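Local coordinates for protein TP_0956 (Treponema pallidum subsp. pallidum, PDB 3U64) that is a lipoprotein with an all-helical, tetratricopeptide-repeat-like fold that probably serves as the T component of a TRAP transporter, through protein-protein contacts, at residues 83-88 against 108-113; 101-106 against 166-171; 76-81 against 155-160. One frame throughout, in Å; residues are numbered along the deposited sequence.

Contact 1. Residues 83-88 against 108-113; sequences FVQTPA and KLYLRG
Gln85 and Tyr110 meet across two consecutive helices of the all-helical, tetratricopeptide-repeat-like fold. Helix 66-89 supplies the glutamine and helix 96-124 the tyrosine. The phenol hydroxyl donates a hydrogen bond to the amide oxygen, with Tyr110 OH and Gln85 OE1 2.9 Å apart. The bond is bent: the angle at OE1 is 132°, and the donor stands above the carbonyl plane, not on a lone pair. Seen from the ring, OE1 sits at the edge, in its plane. The amide plane stands nearly perpendicular to the ring, at 89°. The extended chain of Gln85, with CG anti to the backbone N (chi1 178°), carries the amide across to the hydroxyl. Tyr110 starts less directly. Its CB leaves the helix to one side, and the length of the ring brings the hydroxyl over. The same ring packs on Ala80 and Asn81 of helix 66-89 and on Ala164 and Ala165 of helix 152-166, so it lies where three helices meet. A bound sulfate, probably from the crystallisation liquor, lies near the amide of Gln85.

One turn of helix 66-89 is unusual here. It widens to a pi-type turn at 83-85 and kinks at Pro87, whose N has no hydrogen bond to the preceding turn. Beside the polar pair lies a small apolar one. Val84 and Leu109 cross at about a right angle, and Val84 CG2 touches Leu109 CD1 at 4.0 Å.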
ATOM      1  N   PHE A  83       9.760   0.494   9.445  1.00 31.41           N
ATOM      2  CA  PHE A  83       9.072   1.288   8.429  1.00 29.81           C
ATOM      3  C   PHE A  83       8.500   2.620   8.892  1.00 30.34           C
ATOM      4  O   PHE A  83       7.921   3.361   8.101  1.00 30.50           O
ATOM      5  CB  PHE A  83       8.044   0.426   7.683  1.00 41.07           C
ATOM      6  CG  PHE A  83       8.668  -0.762   7.010  1.00 38.68           C
ATOM      7  CD1 PHE A  83       9.483  -0.587   5.898  1.00 38.12           C
ATOM      8  CD2 PHE A  83       8.490  -2.045   7.514  1.00 36.25           C
ATOM      9  CE1 PHE A  83      10.096  -1.673   5.282  1.00 33.29           C
ATOM     10  CE2 PHE A  83       9.103  -3.148   6.908  1.00 33.59           C
ATOM     11  CZ  PHE A  83       9.902  -2.962   5.795  1.00 35.28           C
ATOM     12  N   VAL A  84       8.676   2.938  10.170  1.00 34.34           N
ATOM     13  CA  VAL A  84       8.290   4.259  10.649  1.00 30.15           C
ATOM     14  C   VAL A  84       9.500   5.018  11.205  1.00 37.26           C
ATOM     15  O   VAL A  84       9.888   6.064  10.668  1.00 35.53           O
ATOM     16  CB  VAL A  84       7.190   4.189  11.703  1.00 31.56           C
ATOM     17  CG1 VAL A  84       6.815   5.591  12.166  1.00 25.11           C
ATOM     18  CG2 VAL A  84       5.974   3.451  11.145  1.00 42.61           C
ATOM     19  N   GLN A  85      10.099   4.473  12.260  1.00 35.21           N
ATOM     20  CA  GLN A  85      11.205   5.126  12.928  1.00 38.93           C
ATOM     21  C   GLN A  85      12.423   5.259  12.035  1.00 44.07           C
ATOM     22  O   GLN A  85      13.017   6.325  11.931  1.00 49.04           O
ATOM     23  CB  GLN A  85      11.626   4.377  14.191  1.00 32.20           C
ATOM     24  CG  GLN A  85      12.847   5.060  14.862  1.00 36.76           C
ATOM     25  CD  GLN A  85      13.315   4.393  16.151  1.00 47.07           C
ATOM     26  OE1 GLN A  85      12.524   3.803  16.911  1.00 37.70           O
ATOM     27  NE2 GLN A  85      14.619   4.493  16.410  1.00 44.49           N
ATOM     28  N   THR A  86      12.808   4.157  11.418  1.00 44.44           N
ATOM     29  CA  THR A  86      14.043   4.111  10.659  1.00 37.12           C
ATOM     30  C   THR A  86      14.050   5.116   9.493  1.00 42.14           C
ATOM     31  O   THR A  86      14.965   5.929   9.399  1.00 47.55           O
ATOM     32  CB  THR A  86      14.365   2.666  10.236  1.00 46.52           C
ATOM     33  OG1 THR A  86      14.889   1.952  11.367  1.00 47.84           O
ATOM     34  CG2 THR A  86      15.381   2.636   9.115  1.00 53.29           C
ATOM     35  N   PRO A  87      13.016   5.100   8.624  1.00 43.28           N
ATOM     36  CA  PRO A  87      12.952   6.114   7.550  1.00 39.54           C
ATOM     37  C   PRO A  87      12.979   7.571   8.065  1.00 44.97           C
ATOM     38  O   PRO A  87      13.556   8.448   7.416  1.00 38.62           O
ATOM     39  CB  PRO A  87      11.596   5.836   6.880  1.00 43.31           C
ATOM     40  CG  PRO A  87      11.291   4.400   7.215  1.00 43.72           C
ATOM     41  CD  PRO A  87      11.855   4.188   8.597  1.00 45.32           C
ATOM     42  N   ALA A  88      12.329   7.829   9.198  1.00 39.39           N
ATOM     43  CA  ALA A  88      12.375   9.145   9.814  1.00 40.96           C
ATOM     44  C   ALA A  88      13.821   9.541  10.108  1.00 49.64           C
ATOM     45  O   ALA A  88      14.200  10.706   9.966  1.00 39.87           O
ATOM     46  CB  ALA A  88      11.563   9.159  11.097  1.00 35.88           C
ATOM     47  N   LYS A 108       3.741   5.567  19.389  1.00 37.64           N
ATOM     48  CA  LYS A 108       2.388   5.045  19.600  1.00 36.20           C
ATOM     49  C   LYS A 108       2.234   3.615  19.098  1.00 33.38           C
ATOM     50  O   LYS A 108       1.547   2.809  19.713  1.00 35.31           O
ATOM     51  CB  LYS A 108       1.332   5.956  18.953  1.00 39.09           C
ATOM     52  CG  LYS A 108       1.188   7.315  19.651  1.00 52.35           C
ATOM     53  CD  LYS A 108       0.068   8.142  19.036  1.00 65.19           C
ATOM     54  CE  LYS A 108       0.017   9.547  19.614  1.00 72.24           C
ATOM     55  NZ  LYS A 108       1.024  10.446  18.977  1.00 78.33           N
ATOM     56  N   LEU A 109       2.874   3.309  17.979  1.00 29.83           N
ATOM     57  CA  LEU A 109       2.868   1.951  17.440  1.00 33.23           C
ATOM     58  C   LEU A 109       3.646   0.961  18.331  1.00 34.38           C
ATOM     59  O   LEU A 109       3.202  -0.171  18.537  1.00 31.59           O
ATOM     60  CB  LEU A 109       3.395   1.936  15.998  1.00 25.98           C
ATOM     61  CG  LEU A 109       2.479   2.561  14.930  1.00 35.16           C
ATOM     62  CD1 LEU A 109       3.017   2.314  13.544  1.00 36.83           C
ATOM     63  CD2 LEU A 109       1.038   2.060  14.988  1.00 27.84           C
ATOM     64  N   TYR A 110       4.798   1.373  18.858  1.00 26.91           N
ATOM     65  CA  TYR A 110       5.505   0.522  19.816  1.00 30.02           C
ATOM     66  C   TYR A 110       4.578   0.156  20.978  1.00 38.71           C
ATOM     67  O   TYR A 110       4.487  -1.007  21.390  1.00 34.06           O
ATOM     68  CB  TYR A 110       6.752   1.222  20.351  1.00 29.38           C
ATOM     69  CG  TYR A 110       7.902   1.256  19.366  1.00 38.78           C
ATOM     70  CD1 TYR A 110       8.220   0.134  18.598  1.00 30.28           C
ATOM     71  CD2 TYR A 110       8.670   2.410  19.199  1.00 41.41           C
ATOM     72  CE1 TYR A 110       9.276   0.161  17.696  1.00 40.29           C
ATOM     73  CE2 TYR A 110       9.732   2.443  18.296  1.00 37.52           C
ATOM     74  CZ  TYR A 110      10.030   1.317  17.554  1.00 38.74           C
ATOM     75  OH  TYR A 110      11.066   1.333  16.661  1.00 35.36           O
ATOM     76  N   LEU A 111       3.866   1.156  21.484  1.00 25.36           N
ATOM     77  CA  LEU A 111       3.064   0.968  22.666  1.00 33.42           C
ATOM     78  C   LEU A 111       1.851   0.109  22.359  1.00 38.85           C
ATOM     79  O   LEU A 111       1.443  -0.697  23.194  1.00 37.57           O
ATOM     80  CB  LEU A 111       2.633   2.306  23.243  1.00 30.05           C
ATOM     81  CG  LEU A 111       3.710   3.164  23.901  1.00 40.89           C
ATOM     82  CD1 LEU A 111       3.144   4.549  24.178  1.00 46.64           C
ATOM     83  CD2 LEU A 111       4.191   2.547  25.186  1.00 27.70           C
ATOM     84  N   ARG A 112       1.273   0.272  21.170  1.00 25.61           N
ATOM     85  CA  ARG A 112       0.138  -0.567  20.782  1.00 28.86           C
ATOM     86  C   ARG A 112       0.631  -2.003  20.667  1.00 36.57           C
ATOM     87  O   ARG A 112      -0.034  -2.933  21.123  1.00 31.50           O
ATOM     88  CB  ARG A 112      -0.484  -0.097  19.456  1.00 30.99           C
ATOM     89  CG  ARG A 112      -1.668  -0.949  18.955  1.00 39.49           C
ATOM     90  CD  ARG A 112      -2.020  -0.651  17.494  1.00 35.22           C
ATOM     91  NE  ARG A 112      -2.385   0.753  17.306  1.00 39.72           N
ATOM     92  CZ  ARG A 112      -2.806   1.284  16.160  1.00 40.11           C
ATOM     93  NH1 ARG A 112      -2.932   0.539  15.075  1.00 34.44           N
ATOM     94  NH2 ARG A 112      -3.103   2.570  16.099  1.00 44.34           N
ATOM     95  N   GLY A 113       1.802  -2.167  20.047  1.00 38.53           N
ATOM     96  CA  GLY A 113       2.434  -3.466  19.904  1.00 31.11           C
ATOM     97  C   GLY A 113       2.730  -4.091  21.254  1.00 31.20           C
ATOM     98  O   GLY A 113       2.409  -5.259  21.491  1.00 33.45           O
TER

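Contact 2. Residues 101-106 against 166-171; sequences EAYSRA and FALTPL
Leu168 projects from the loop after helix 152-166 and lays its two methyl groups on different parts of helix 96-124. One branch goes to an aromatic ring and the other to the helix backbone. CD2 stands over one face of the Tyr103 ring, 4.1 Å above its plane and displaced toward the rim. Its nearest ring atom lies on the backbone side of the ring: Leu168 CD2 is 4.2 Å from Tyr103 CG. The hydroxyl end of the ring is therefore not the part that is touched. The other branch, CD1, turns to the next turn of the helix. It meets the methyl group of Ala106, with Leu168 CD1 and Ala106 CB 3.8 Å apart. It also rests against the carbonyl of Tyr103, where Leu168 CD1 and Tyr103 O are 3.5 Å apart. The forked end of the leucine thus spans one helical turn, from position 103 to position 106.

The loop presents this side chain through a type I beta turn, from Phe166 to Thr169. The turn is closed by a backbone hydrogen bond of 2.9 Å from Thr169 N to Phe166 O. With CG anti to its own carbonyl carbon (chi1 -60°), Leu168 carries its fork toward the helix. Thr169 OG1 bonds back to Ala165 O, which ties the turn to the end of the helix before it.

On the helix side, Tyr103 also packs on Ala88 and Gln89, and Ala106 on Val84, all of helix 66-89. No hydrogen bond joins the loop segment to 101-106. Their direct contact therefore rests on the apolar packing of one leucine, with no polar bond to fix its direction.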
ATOM      1  N   GLU A 101       7.105  14.131  14.120  1.00 35.93           N
ATOM      2  CA  GLU A 101       5.796  13.528  13.955  1.00 43.35           C
ATOM      3  C   GLU A 101       5.901  12.029  13.661  1.00 39.71           C
ATOM      4  O   GLU A 101       5.085  11.246  14.126  1.00 43.89           O
ATOM      5  CB  GLU A 101       5.029  14.218  12.838  1.00 57.42           C
ATOM      6  CG  GLU A 101       3.642  13.656  12.648  1.00 77.69           C
ATOM      7  CD  GLU A 101       2.826  14.460  11.662  1.00 99.25           C
ATOM      8  OE1 GLU A 101       3.158  15.649  11.440  1.00105.28           O
ATOM      9  OE2 GLU A 101       1.857  13.898  11.109  1.00107.41           O
ATOM     10  N   ALA A 102       6.894  11.633  12.872  1.00 40.35           N
ATOM     11  CA  ALA A 102       7.108  10.213  12.602  1.00 36.38           C
ATOM     12  C   ALA A 102       7.599   9.497  13.860  1.00 37.59           C
ATOM     13  O   ALA A 102       7.184   8.375  14.135  1.00 35.08           O
ATOM     14  CB  ALA A 102       8.080  10.016  11.467  1.00 26.58           C
ATOM     15  N   TYR A 103       8.476  10.139  14.631  1.00 32.64           N
ATOM     16  CA  TYR A 103       8.869   9.560  15.913  1.00 33.25           C
ATOM     17  C   TYR A 103       7.680   9.363  16.863  1.00 37.95           C
ATOM     18  O   TYR A 103       7.632   8.360  17.555  1.00 30.40           O
ATOM     19  CB  TYR A 103       9.953  10.395  16.602  1.00 42.06           C
ATOM     20  CG  TYR A 103      11.310  10.274  15.951  1.00 47.33           C
ATOM     21  CD1 TYR A 103      11.607   9.197  15.116  1.00 44.10           C
ATOM     22  CD2 TYR A 103      12.294  11.237  16.163  1.00 49.46           C
ATOM     23  CE1 TYR A 103      12.852   9.070  14.519  1.00 48.92           C
ATOM     24  CE2 TYR A 103      13.552  11.124  15.565  1.00 51.96           C
ATOM     25  CZ  TYR A 103      13.820  10.036  14.743  1.00 55.00           C
ATOM     26  OH  TYR A 103      15.050   9.916  14.147  1.00 53.62           O
ATOM     27  N   SER A 104       6.741  10.316  16.903  1.00 31.50           N
ATOM     28  CA  SER A 104       5.577  10.210  17.783  1.00 33.09           C
ATOM     29  C   SER A 104       4.676   9.094  17.295  1.00 42.48           C
ATOM     30  O   SER A 104       4.086   8.358  18.093  1.00 46.24           O
ATOM     31  CB  SER A 104       4.790  11.522  17.833  1.00 35.40           C
ATOM     32  OG  SER A 104       5.665  12.583  18.152  1.00 72.83           O
ATOM     33  N   ARG A 105       4.590   8.965  15.974  1.00 36.81           N
ATOM     34  CA  ARG A 105       3.854   7.872  15.360  1.00 30.11           C
ATOM     35  C   ARG A 105       4.466   6.501  15.717  1.00 32.92           C
ATOM     36  O   ARG A 105       3.748   5.570  16.075  1.00 35.97           O
ATOM     37  CB  ARG A 105       3.794   8.066  13.841  1.00 28.78           C
ATOM     38  CG  ARG A 105       2.861   7.095  13.119  1.00 51.05           C
ATOM     39  CD  ARG A 105       2.885   7.252  11.579  1.00 48.84           C
ATOM     40  NE  ARG A 105       2.257   6.091  10.954  1.00 36.05           N
ATOM     41  CZ  ARG A 105       2.673   5.493   9.847  1.00 38.10           C
ATOM     42  NH1 ARG A 105       3.733   5.943   9.188  1.00 36.50           N
ATOM     43  NH2 ARG A 105       2.020   4.431   9.407  1.00 49.11           N
ATOM     44  N   ALA A 106       5.783   6.373  15.607  1.00 33.24           N
ATOM     45  CA  ALA A 106       6.461   5.115  15.967  1.00 32.46           C
ATOM     46  C   ALA A 106       6.235   4.794  17.442  1.00 34.90           C
ATOM     47  O   ALA A 106       5.957   3.660  17.812  1.00 35.41           O
ATOM     48  CB  ALA A 106       7.940   5.219  15.700  1.00 25.82           C
ATOM     49  N   PHE A 166      10.135   4.291  24.959  1.00 38.41           N
ATOM     50  CA  PHE A 166      10.842   5.171  25.892  1.00 37.72           C
ATOM     51  C   PHE A 166      11.968   5.933  25.190  1.00 39.76           C
ATOM     52  O   PHE A 166      12.192   7.114  25.440  1.00 39.05           O
ATOM     53  CB  PHE A 166      11.404   4.355  27.054  1.00 41.51           C
ATOM     54  CG  PHE A 166      12.315   5.134  27.974  1.00 45.67           C
ATOM     55  CD1 PHE A 166      11.837   6.223  28.690  1.00 45.04           C
ATOM     56  CD2 PHE A 166      13.640   4.750  28.150  1.00 47.70           C
ATOM     57  CE1 PHE A 166      12.672   6.934  29.548  1.00 53.36           C
ATOM     58  CE2 PHE A 166      14.489   5.460  29.011  1.00 49.49           C
ATOM     59  CZ  PHE A 166      14.002   6.549  29.705  1.00 50.34           C
ATOM     60  N   ALA A 167      12.668   5.241  24.305  1.00 38.07           N
ATOM     61  CA  ALA A 167      13.749   5.840  23.534  1.00 41.06           C
ATOM     62  C   ALA A 167      13.292   7.056  22.704  1.00 49.16           C
ATOM     63  O   ALA A 167      14.111   7.863  22.269  1.00 51.46           O
ATOM     64  CB  ALA A 167      14.381   4.784  22.636  1.00 35.37           C
ATOM     65  N   LEU A 168      11.986   7.179  22.492  1.00 44.10           N
ATOM     66  CA  LEU A 168      11.432   8.259  21.679  1.00 50.63           C
ATOM     67  C   LEU A 168      10.576   9.186  22.543  1.00 51.77           C
ATOM     68  O   LEU A 168       9.929  10.108  22.047  1.00 54.09           O
ATOM     69  CB  LEU A 168      10.576   7.681  20.541  1.00 48.08           C
ATOM     70  CG  LEU A 168      11.257   6.750  19.538  1.00 42.70           C
ATOM     71  CD1 LEU A 168      10.264   6.242  18.503  1.00 43.30           C
ATOM     72  CD2 LEU A 168      12.438   7.453  18.872  1.00 42.42           C
ATOM     73  N   THR A 169      10.570   8.911  23.839  1.00 49.61           N
ATOM     74  CA  THR A 169       9.778   9.653  24.802  1.00 51.80           C
ATOM     75  C   THR A 169      10.685  10.698  25.427  1.00 57.81           C
ATOM     76  O   THR A 169      11.789  10.376  25.857  1.00 64.90           O
ATOM     77  CB  THR A 169       9.221   8.697  25.886  1.00 52.02           C
ATOM     78  OG1 THR A 169       8.356   7.728  25.273  1.00 53.81           O
ATOM     79  CG2 THR A 169       8.447   9.439  26.948  1.00 46.82           C
ATOM     80  N   PRO A 170      10.244  11.966  25.429  1.00 67.06           N
ATOM     81  CA  PRO A 170      10.987  13.044  26.098  1.00 77.90           C
ATOM     82  C   PRO A 170      11.289  12.672  27.546  1.00 86.47           C
ATOM     83  O   PRO A 170      10.364  12.332  28.288  1.00 81.24           O
ATOM     84  CB  PRO A 170      10.013  14.220  26.045  1.00 76.03           C
ATOM     85  CG  PRO A 170       9.202  13.969  24.812  1.00 72.31           C
ATOM     86  CD  PRO A 170       9.052  12.467  24.721  1.00 67.95           C
ATOM     87  N   LEU A 171      12.560  12.732  27.935  1.00100.40           N
ATOM     88  CA  LEU A 171      13.001  12.268  29.253  1.00112.41           C
ATOM     89  C   LEU A 171      12.200  12.857  30.415  1.00118.31           C
ATOM     90  O   LEU A 171      12.207  12.313  31.519  1.00123.13           O
ATOM     91  CB  LEU A 171      14.492  12.549  29.445  1.00115.89           C
ATOM     92  CG  LEU A 171      15.406  11.824  28.455  1.00118.42           C
ATOM     93  CD1 LEU A 171      16.838  12.310  28.590  1.00122.00           C
ATOM     94  CD2 LEU A 171      15.319  10.315  28.645  1.00119.01           C
TER

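Contact 3. Residues 76-81 against 155-160; sequences YIMYAN and LYWVGT
Met78 and Trp157 form a Met-aromatic contact in which the sulfur approaches the indole obliquely. Met78 SD is 4.9 Å from the centroid of the six-membered ring of Trp157, on a line 51° off the ring normal. The methionine chain crosses the indole at about a right angle. Its closest atom is a carbon: Met78 CG lies 3.6 Å from Trp157 CH2. The chain bends at the CG-SD bond (chi3 77°), which turns the terminal methyl aside.

Ile77 meets the same six-membered ring from another direction. Its CG2 sits at the edge, in the ring plane, 3.7 Å from Trp157 CZ3. CG2 is the branch anti to the backbone N, while CG1 takes the place beside that N and sends the longer arm toward the opposite helix. There Ile77 CD1 reaches the backbone, 3.3 Å from Trp157 O. The indole starts to one side of its helix, and its far end swings in to touch both residues.

In the same helix, Tyr156 CE2 lies over one indole face, toward the rim. The Tyr156 ring also packs on Ala200, Val201 and Val204 of helix 196-211. Thr160 turns its hydroxyl back into its own helix. Tyr156 O accepts from both Thr160 OG1, at 2.7 Å, and Thr160 N, and the two donors come from opposite faces of the carbonyl plane. This satisfies the hydroxyl, while the methyl CG2 faces Ile77.

The N-to-C directions of the two segments differ by 41°, and their axes come within 11.1 Å. This wide spacing is bridged by large side chains. Helices 66-89 and 152-166, not adjacent in the chain, pack here with broadly similar direction, consistent with the layered helices of a tetratricopeptide-repeat-like fold.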
ATOM      1  N   TYR A  76       3.507  -5.162  14.991  1.00 30.30           N
ATOM      2  CA  TYR A  76       3.458  -3.713  15.175  1.00 28.21           C
ATOM      3  C   TYR A  76       4.817  -3.158  15.568  1.00 34.73           C
ATOM      4  O   TYR A  76       5.244  -2.129  15.037  1.00 31.27           O
ATOM      5  CB  TYR A  76       2.384  -3.306  16.188  1.00 31.02           C
ATOM      6  CG  TYR A  76       1.069  -3.019  15.501  1.00 34.41           C
ATOM      7  CD1 TYR A  76       0.049  -3.967  15.482  1.00 37.47           C
ATOM      8  CD2 TYR A  76       0.875  -1.829  14.807  1.00 30.93           C
ATOM      9  CE1 TYR A  76      -1.144  -3.723  14.825  1.00 37.56           C
ATOM     10  CE2 TYR A  76      -0.313  -1.570  14.134  1.00 39.13           C
ATOM     11  CZ  TYR A  76      -1.323  -2.526  14.151  1.00 49.69           C
ATOM     12  OH  TYR A  76      -2.506  -2.299  13.486  1.00 48.38           O
ATOM     13  N   ILE A  77       5.509  -3.848  16.474  1.00 28.53           N
ATOM     14  CA  ILE A  77       6.817  -3.371  16.943  1.00 27.77           C
ATOM     15  C   ILE A  77       7.884  -3.391  15.832  1.00 36.25           C
ATOM     16  O   ILE A  77       8.663  -2.438  15.682  1.00 30.87           O
ATOM     17  CB  ILE A  77       7.309  -4.157  18.184  1.00 28.86           C
ATOM     18  CG1 ILE A  77       6.395  -3.863  19.374  1.00 30.87           C
ATOM     19  CG2 ILE A  77       8.753  -3.770  18.533  1.00 28.12           C
ATOM     20  CD1 ILE A  77       6.505  -4.856  20.487  1.00 41.06           C
ATOM     21  N   MET A  78       7.897  -4.458  15.033  1.00 30.27           N
ATOM     22  CA  MET A  78       8.848  -4.568  13.920  1.00 31.67           C
ATOM     23  C   MET A  78       8.523  -3.574  12.823  1.00 35.41           C
ATOM     24  O   MET A  78       9.415  -2.920  12.279  1.00 35.39           O
ATOM     25  CB  MET A  78       8.841  -5.981  13.354  1.00 32.09           C
ATOM     26  CG  MET A  78       9.070  -7.025  14.434  1.00 36.74           C
ATOM     27  SD  MET A  78       9.270  -8.686  13.752  1.00 49.62           S
ATOM     28  CE  MET A  78      10.966  -8.572  13.165  1.00 50.89           C
ATOM     29  N   TYR A  79       7.243  -3.469  12.485  1.00 26.03           N
ATOM     30  CA  TYR A  79       6.836  -2.440  11.554  1.00 30.68           C
ATOM     31  C   TYR A  79       7.225  -1.055  12.076  1.00 39.23           C
ATOM     32  O   TYR A  79       7.796  -0.248  11.344  1.00 36.07           O
ATOM     33  CB  TYR A  79       5.336  -2.486  11.316  1.00 33.39           C
ATOM     34  CG  TYR A  79       4.891  -1.487  10.298  1.00 36.51           C
ATOM     35  CD1 TYR A  79       5.012  -1.760   8.943  1.00 34.27           C
ATOM     36  CD2 TYR A  79       4.352  -0.259  10.685  1.00 38.88           C
ATOM     37  CE1 TYR A  79       4.609  -0.849   7.990  1.00 39.94           C
ATOM     38  CE2 TYR A  79       3.937   0.662   9.742  1.00 35.26           C
ATOM     39  CZ  TYR A  79       4.071   0.361   8.390  1.00 36.46           C
ATOM     40  OH  TYR A  79       3.674   1.273   7.435  1.00 33.52           O
ATOM     41  N   ALA A  80       6.911  -0.767  13.334  1.00 30.30           N
ATOM     42  CA  ALA A  80       7.198   0.570  13.850  1.00 30.42           C
ATOM     43  C   ALA A  80       8.674   0.904  13.667  1.00 33.96           C
ATOM     44  O   ALA A  80       9.029   2.017  13.296  1.00 32.18           O
ATOM     45  CB  ALA A  80       6.811   0.685  15.306  1.00 32.72           C
ATOM     46  N   ASN A  81       9.537  -0.067  13.928  1.00 34.35           N
ATOM     47  CA  ASN A  81      10.960   0.185  13.810  1.00 41.84           C
ATOM     48  C   ASN A  81      11.410   0.323  12.361  1.00 37.52           C
ATOM     49  O   ASN A  81      11.960   1.343  11.957  1.00 35.48           O
ATOM     50  CB  ASN A  81      11.767  -0.924  14.468  1.00 47.24           C
ATOM     51  CG  ASN A  81      13.252  -0.791  14.182  1.00 52.15           C
ATOM     52  OD1 ASN A  81      13.741   0.300  13.912  1.00 58.36           O
ATOM     53  ND2 ASN A  81      13.969  -1.899  14.228  1.00 52.16           N
ATOM     54  N   LEU A 155       7.574 -11.907  27.123  1.00 33.93           N
ATOM     55  CA  LEU A 155       8.332 -10.985  27.964  1.00 35.32           C
ATOM     56  C   LEU A 155       9.236 -10.116  27.099  1.00 31.89           C
ATOM     57  O   LEU A 155       9.342  -8.892  27.283  1.00 30.63           O
ATOM     58  CB  LEU A 155       9.161 -11.776  28.996  1.00 22.33           C
ATOM     59  CG  LEU A 155       8.254 -12.420  30.041  1.00 30.75           C
ATOM     60  CD1 LEU A 155       8.994 -13.396  30.934  1.00 33.60           C
ATOM     61  CD2 LEU A 155       7.595 -11.340  30.867  1.00 32.85           C
ATOM     62  N   TYR A 156       9.879 -10.767  26.138  1.00 26.41           N
ATOM     63  CA  TYR A 156      10.853 -10.108  25.282  1.00 24.44           C
ATOM     64  C   TYR A 156      10.189  -9.012  24.457  1.00 27.96           C
ATOM     65  O   TYR A 156      10.707  -7.907  24.379  1.00 27.47           O
ATOM     66  CB  TYR A 156      11.548 -11.121  24.358  1.00 21.86           C
ATOM     67  CG  TYR A 156      12.323 -10.463  23.213  1.00 29.69           C
ATOM     68  CD1 TYR A 156      13.512  -9.786  23.449  1.00 34.41           C
ATOM     69  CD2 TYR A 156      11.855 -10.513  21.904  1.00 42.87           C
ATOM     70  CE1 TYR A 156      14.210  -9.170  22.426  1.00 36.26           C
ATOM     71  CE2 TYR A 156      12.551  -9.897  20.863  1.00 45.08           C
ATOM     72  CZ  TYR A 156      13.725  -9.221  21.132  1.00 42.29           C
ATOM     73  OH  TYR A 156      14.429  -8.604  20.115  1.00 42.72           O
ATOM     74  N   TRP A 157       9.048  -9.329  23.841  1.00 30.34           N
ATOM     75  CA  TRP A 157       8.386  -8.395  22.941  1.00 30.40           C
ATOM     76  C   TRP A 157       7.733  -7.224  23.681  1.00 29.16           C
ATOM     77  O   TRP A 157       7.874  -6.077  23.268  1.00 32.16           O
ATOM     78  CB  TRP A 157       7.427  -9.127  21.981  1.00 32.29           C
ATOM     79  CG  TRP A 157       8.223  -9.742  20.843  1.00 31.45           C
ATOM     80  CD1 TRP A 157       8.501 -11.063  20.648  1.00 29.01           C
ATOM     81  CD2 TRP A 157       8.905  -9.027  19.795  1.00 28.99           C
ATOM     82  NE1 TRP A 157       9.282 -11.217  19.523  1.00 34.78           N
ATOM     83  CE2 TRP A 157       9.562  -9.987  18.997  1.00 28.64           C
ATOM     84  CE3 TRP A 157       9.011  -7.673  19.454  1.00 32.25           C
ATOM     85  CZ2 TRP A 157      10.304  -9.635  17.859  1.00 39.72           C
ATOM     86  CZ3 TRP A 157       9.768  -7.321  18.328  1.00 41.16           C
ATOM     87  CH2 TRP A 157      10.404  -8.303  17.548  1.00 36.54           C
ATOM     88  N   VAL A 158       7.078  -7.515  24.805  1.00 26.72           N
ATOM     89  CA  VAL A 158       6.484  -6.478  25.647  1.00 24.99           C
ATOM     90  C   VAL A 158       7.568  -5.528  26.150  1.00 35.54           C
ATOM     91  O   VAL A 158       7.462  -4.309  25.982  1.00 33.12           O
ATOM     92  CB  VAL A 158       5.716  -7.083  26.860  1.00 31.62           C
ATOM     93  CG1 VAL A 158       5.291  -5.992  27.805  1.00 27.05           C
ATOM     94  CG2 VAL A 158       4.502  -7.864  26.384  1.00 35.80           C
ATOM     95  N   GLY A 159       8.619  -6.090  26.743  1.00 33.04           N
ATOM     96  CA  GLY A 159       9.713  -5.284  27.257  1.00 31.93           C
ATOM     97  C   GLY A 159      10.345  -4.455  26.143  1.00 36.84           C
ATOM     98  O   GLY A 159      10.658  -3.266  26.323  1.00 38.35           O
ATOM     99  N   THR A 160      10.546  -5.080  24.985  1.00 31.52           N
ATOM    100  CA  THR A 160      11.166  -4.364  23.858  1.00 27.61           C
ATOM    101  C   THR A 160      10.286  -3.216  23.377  1.00 33.82           C
ATOM    102  O   THR A 160      10.784  -2.130  23.117  1.00 36.97           O
ATOM    103  CB  THR A 160      11.448  -5.300  22.699  1.00 28.57           C
ATOM    104  OG1 THR A 160      12.396  -6.293  23.123  1.00 39.50           O
ATOM    105  CG2 THR A 160      11.987  -4.543  21.470  1.00 31.48           C
TER

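How the contacts relate
Along the chain, the first helix to take part is 66-89, which carries 76-81 and then 83-88. Helix 96-124 follows with 101-106 and 108-113. Contact 1 closes the short loop between these two helices. Contact 3 closes the longest loop, from 76-81 to 155-160 on helix 152-166, and contact 1 lies wholly within it. Contact 2 runs from 101-106 to the loop at 166-171, so it crosses both others. Contacts 1 and 2 touch where Val84 and Ala88 pack on Ala102. Contacts 1 and 3 join where Tyr110 reaches Asn81 and Ile77. Together they tie helices 66-89, 96-124 and 152-166, with the loop that follows the last, to one another.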